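Local coordinates for TENA/THI-4 protein, Domain of Unknown Function with a Heme Oxygenase-like Fold (Shewanella denitrificans OS217, PDB 3DDE) that is of unknown function but adopts a heme oxygenase-like helical fold and may, like the redox enzymes of its family, have oxidoreductase activity, at residues T52-K57 with Y120-S125. Sequence-based numbering, arbitrary orientation.
Sequences TKHNAK and YLYWIS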
ATOM      1  N   THR A  52      -1.588 -19.985   3.795  1.00 51.36           N
ATOM      2  CA  THR A  52      -1.922 -19.779   5.203  1.00 51.41           C
ATOM      3  C   THR A  52      -1.007 -18.726   5.825  1.00 51.47           C
ATOM      4  O   THR A  52      -1.410 -17.993   6.717  1.00 52.26           O
ATOM      5  CB  THR A  52      -1.879 -21.138   5.986  1.00 50.85           C
ATOM      6  OG1 THR A  52      -2.958 -21.946   5.515  1.00 52.02           O
ATOM      7  CG2 THR A  52      -2.051 -20.943   7.473  1.00 49.61           C
ATOM      8  N   LYS A  53       0.224 -18.694   5.335  1.00 51.86           N
ATOM      9  CA  LYS A  53       1.276 -17.771   5.746  1.00 53.27           C
ATOM     10  C   LYS A  53       0.855 -16.293   5.627  1.00 52.26           C
ATOM     11  O   LYS A  53       1.352 -15.425   6.360  1.00 51.89           O
ATOM     12  CB  LYS A  53       2.451 -18.070   4.810  1.00 54.59           C
ATOM     13  CG  LYS A  53       3.734 -17.310   4.971  1.00 56.30           C
ATOM     14  CD  LYS A  53       4.851 -17.947   4.082  1.00 56.50           C
ATOM     15  CE  LYS A  53       4.489 -18.049   2.571  1.00 57.03           C
ATOM     16  NZ  LYS A  53       5.492 -18.890   1.777  1.00 56.73           N
ATOM     17  N   HIS A  54      -0.079 -16.018   4.715  1.00 51.15           N
ATOM     18  CA  HIS A  54      -0.530 -14.658   4.455  1.00 50.84           C
ATOM     19  C   HIS A  54      -1.876 -14.264   5.074  1.00 51.40           C
ATOM     20  O   HIS A  54      -2.259 -13.100   5.004  1.00 52.00           O
ATOM     21  CB  HIS A  54      -0.588 -14.426   2.932  1.00 50.14           C
ATOM     22  CG  HIS A  54       0.751 -14.478   2.263  1.00 49.67           C
ATOM     23  ND1 HIS A  54       1.630 -13.415   2.279  1.00 49.29           N
ATOM     24  CD2 HIS A  54       1.369 -15.467   1.575  1.00 49.05           C
ATOM     25  CE1 HIS A  54       2.729 -13.743   1.624  1.00 48.64           C
ATOM     26  NE2 HIS A  54       2.599 -14.985   1.192  1.00 49.05           N
ATOM     27  N   ASN A  55      -2.575 -15.205   5.701  1.00 51.57           N
ATOM     28  CA  ASN A  55      -3.927 -14.922   6.187  1.00 52.28           C
ATOM     29  C   ASN A  55      -4.064 -13.918   7.328  1.00 51.74           C
ATOM     30  O   ASN A  55      -4.984 -13.079   7.295  1.00 51.03           O
ATOM     31  CB  ASN A  55      -4.701 -16.225   6.421  1.00 52.29           C
ATOM     32  CG  ASN A  55      -5.160 -16.855   5.114  1.00 52.67           C
ATOM     33  OD1 ASN A  55      -5.014 -16.266   4.013  1.00 54.54           O
ATOM     34  ND2 ASN A  55      -5.728 -18.024   5.212  1.00 52.41           N
ATOM     35  N   ALA A  56      -3.158 -13.988   8.305  1.00 51.04           N
ATOM     36  CA  ALA A  56      -3.137 -13.033   9.394  1.00 50.73           C
ATOM     37  C   ALA A  56      -2.913 -11.634   8.825  1.00 50.89           C
ATOM     38  O   ALA A  56      -3.547 -10.680   9.240  1.00 50.46           O
ATOM     39  CB  ALA A  56      -2.033 -13.382  10.419  1.00 50.48           C
ATOM     40  N   LYS A  57      -2.003 -11.544   7.864  1.00 51.47           N
ATOM     41  CA  LYS A  57      -1.628 -10.284   7.231  1.00 51.27           C
ATOM     42  C   LYS A  57      -2.758  -9.663   6.427  1.00 50.64           C
ATOM     43  O   LYS A  57      -3.055  -8.494   6.626  1.00 49.70           O
ATOM     44  CB  LYS A  57      -0.425 -10.492   6.341  1.00 51.90           C
ATOM     45  CG  LYS A  57       0.809 -10.887   7.100  1.00 52.47           C
ATOM     46  CD  LYS A  57       1.985 -10.993   6.158  1.00 53.90           C
ATOM     47  CE  LYS A  57       3.221 -11.311   6.927  1.00 55.41           C
ATOM     48  NZ  LYS A  57       4.429 -11.058   6.116  1.00 57.34           N
ATOM     49  N   TYR A 120      -5.546 -12.683  -4.748  1.00 50.61           N
ATOM     50  CA  TYR A 120      -6.980 -12.407  -4.646  1.00 50.15           C
ATOM     51  C   TYR A 120      -7.387 -11.957  -3.258  1.00 50.17           C
ATOM     52  O   TYR A 120      -8.060 -10.945  -3.104  1.00 51.03           O
ATOM     53  CB  TYR A 120      -7.818 -13.617  -5.088  1.00 49.67           C
ATOM     54  CG  TYR A 120      -9.309 -13.356  -4.957  1.00 49.32           C
ATOM     55  CD1 TYR A 120      -9.942 -12.467  -5.810  1.00 49.08           C
ATOM     56  CD2 TYR A 120     -10.067 -13.955  -3.948  1.00 48.85           C
ATOM     57  CE1 TYR A 120     -11.292 -12.190  -5.691  1.00 48.76           C
ATOM     58  CE2 TYR A 120     -11.410 -13.679  -3.814  1.00 48.80           C
ATOM     59  CZ  TYR A 120     -12.016 -12.793  -4.701  1.00 49.20           C
ATOM     60  OH  TYR A 120     -13.348 -12.514  -4.606  1.00 49.25           O
ATOM     61  N   LEU A 121      -6.946 -12.692  -2.258  1.00 51.28           N
ATOM     62  CA  LEU A 121      -7.235 -12.399  -0.854  1.00 50.64           C
ATOM     63  C   LEU A 121      -6.689 -11.046  -0.381  1.00 51.01           C
ATOM     64  O   LEU A 121      -7.389 -10.333   0.348  1.00 51.78           O
ATOM     65  CB  LEU A 121      -6.735 -13.549   0.051  1.00 49.61           C
ATOM     66  CG  LEU A 121      -7.413 -14.916  -0.077  1.00 48.59           C
ATOM     67  CD1 LEU A 121      -6.791 -15.910   0.874  1.00 48.24           C
ATOM     68  CD2 LEU A 121      -8.899 -14.838   0.166  1.00 48.43           C
ATOM     69  N   TYR A 122      -5.465 -10.678  -0.772  1.00 50.95           N
ATOM     70  CA  TYR A 122      -4.938  -9.326  -0.436  1.00 51.13           C
ATOM     71  C   TYR A 122      -5.760  -8.252  -1.140  1.00 50.92           C
ATOM     72  O   TYR A 122      -6.097  -7.231  -0.552  1.00 51.33           O
ATOM     73  CB  TYR A 122      -3.455  -9.131  -0.794  1.00 50.70           C
ATOM     74  CG  TYR A 122      -2.469  -9.650   0.214  1.00 50.86           C
ATOM     75  CD1 TYR A 122      -2.139  -8.898   1.332  1.00 51.61           C
ATOM     76  CD2 TYR A 122      -1.838 -10.870   0.043  1.00 50.60           C
ATOM     77  CE1 TYR A 122      -1.228  -9.357   2.264  1.00 51.37           C
ATOM     78  CE2 TYR A 122      -0.913 -11.325   0.941  1.00 51.01           C
ATOM     79  CZ  TYR A 122      -0.606 -10.571   2.061  1.00 51.14           C
ATOM     80  OH  TYR A 122       0.312 -11.022   2.979  1.00 50.51           O
ATOM     81  N   TRP A 123      -6.092  -8.492  -2.396  1.00 50.91           N
ATOM     82  CA  TRP A 123      -6.891  -7.532  -3.172  1.00 50.92           C
ATOM     83  C   TRP A 123      -8.245  -7.249  -2.540  1.00 50.46           C
ATOM     84  O   TRP A 123      -8.634  -6.080  -2.393  1.00 51.49           O
ATOM     85  CB  TRP A 123      -7.071  -8.056  -4.598  1.00 51.21           C
ATOM     86  CG  TRP A 123      -7.895  -7.228  -5.509  1.00 50.67           C
ATOM     87  CD1 TRP A 123      -9.108  -7.540  -6.011  1.00 51.08           C
ATOM     88  CD2 TRP A 123      -7.562  -5.937  -6.034  1.00 50.89           C
ATOM     89  NE1 TRP A 123      -9.548  -6.537  -6.851  1.00 50.69           N
ATOM     90  CE2 TRP A 123      -8.609  -5.547  -6.880  1.00 50.47           C
ATOM     91  CE3 TRP A 123      -6.454  -5.091  -5.898  1.00 51.53           C
ATOM     92  CZ2 TRP A 123      -8.610  -4.328  -7.549  1.00 51.71           C
ATOM     93  CZ3 TRP A 123      -6.446  -3.886  -6.585  1.00 51.30           C
ATOM     94  CH2 TRP A 123      -7.517  -3.516  -7.394  1.00 51.22           C
ATOM     95  N   ILE A 124      -8.971  -8.298  -2.170  1.00 49.68           N
ATOM     96  CA  ILE A 124     -10.306  -8.105  -1.613  1.00 50.50           C
ATOM     97  C   ILE A 124     -10.245  -7.602  -0.157  1.00 50.94           C
ATOM     98  O   ILE A 124     -11.238  -7.141   0.405  1.00 52.05           O
ATOM     99  CB  ILE A 124     -11.250  -9.347  -1.847  1.00 49.92           C
ATOM    100  CG1 ILE A 124     -10.775 -10.614  -1.119  1.00 48.97           C
ATOM    101  CG2 ILE A 124     -11.468  -9.590  -3.346  1.00 48.29           C
ATOM    102  CD1 ILE A 124     -11.104 -10.626   0.390  1.00 48.26           C
ATOM    103  N   SER A 125      -9.063  -7.662   0.426  1.00 51.03           N
ATOM    104  CA  SER A 125      -8.824  -7.164   1.769  1.00 50.82           C
ATOM    105  C   SER A 125      -8.395  -5.693   1.758  1.00 50.16           C
ATOM    106  O   SER A 125      -8.701  -4.946   2.682  1.00 50.64           O
ATOM    107  CB  SER A 125      -7.767  -8.021   2.464  1.00 50.65           C
ATOM    108  OG  SER A 125      -8.215  -9.362   2.583  1.00 50.70           O
TER
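Tyr122 and His54 both hold CG beside the backbone N and opposite the carbonyl carbon (chi1 -83° and -65°), and these torsions bring the phenol hydroxyl to the imidazole, beside the backbone of His54. The two side chains cross at about a right angle, and a hydrogen bond of 2.8 Å joins His54 ND1 to Tyr122 OH. Either atom could be the donor; the bond is somewhat bent, and each partner lies at the edge of the other's ring, near its plane. The rings themselves meet obliquely, with planes at 73°, while Tyr122 CE2 packs 3.7 Å from His54 CB. On the helix 55-65 side, Lys57 lays its aliphatic part against the same hydroxyl, CB at 3.5 Å and CD at 3.6 Å from Tyr122 OH, before its extended chain carries the ammonium group away. In the all-helical heme oxygenase-like fold, the contact thus joins helix 112-126 to His54 and the first turn of helix 55-65. Replacing Tyr122 by a phenylalanine would probably leave His54 ND1 without this mate and the imidazole freer to turn. Deeper in the interface, Leu121 CD1 touches Asn55 OD1 at 3.6 Å, while the amide's ND2 is hydrogen-bonded to Tyr136 OH. One turn along helix 112-126, Ser125 OG donates a 2.6 Å hydrogen bond to Leu121 O. The ring of Tyr122 also stacks with Trp123 of a second subunit.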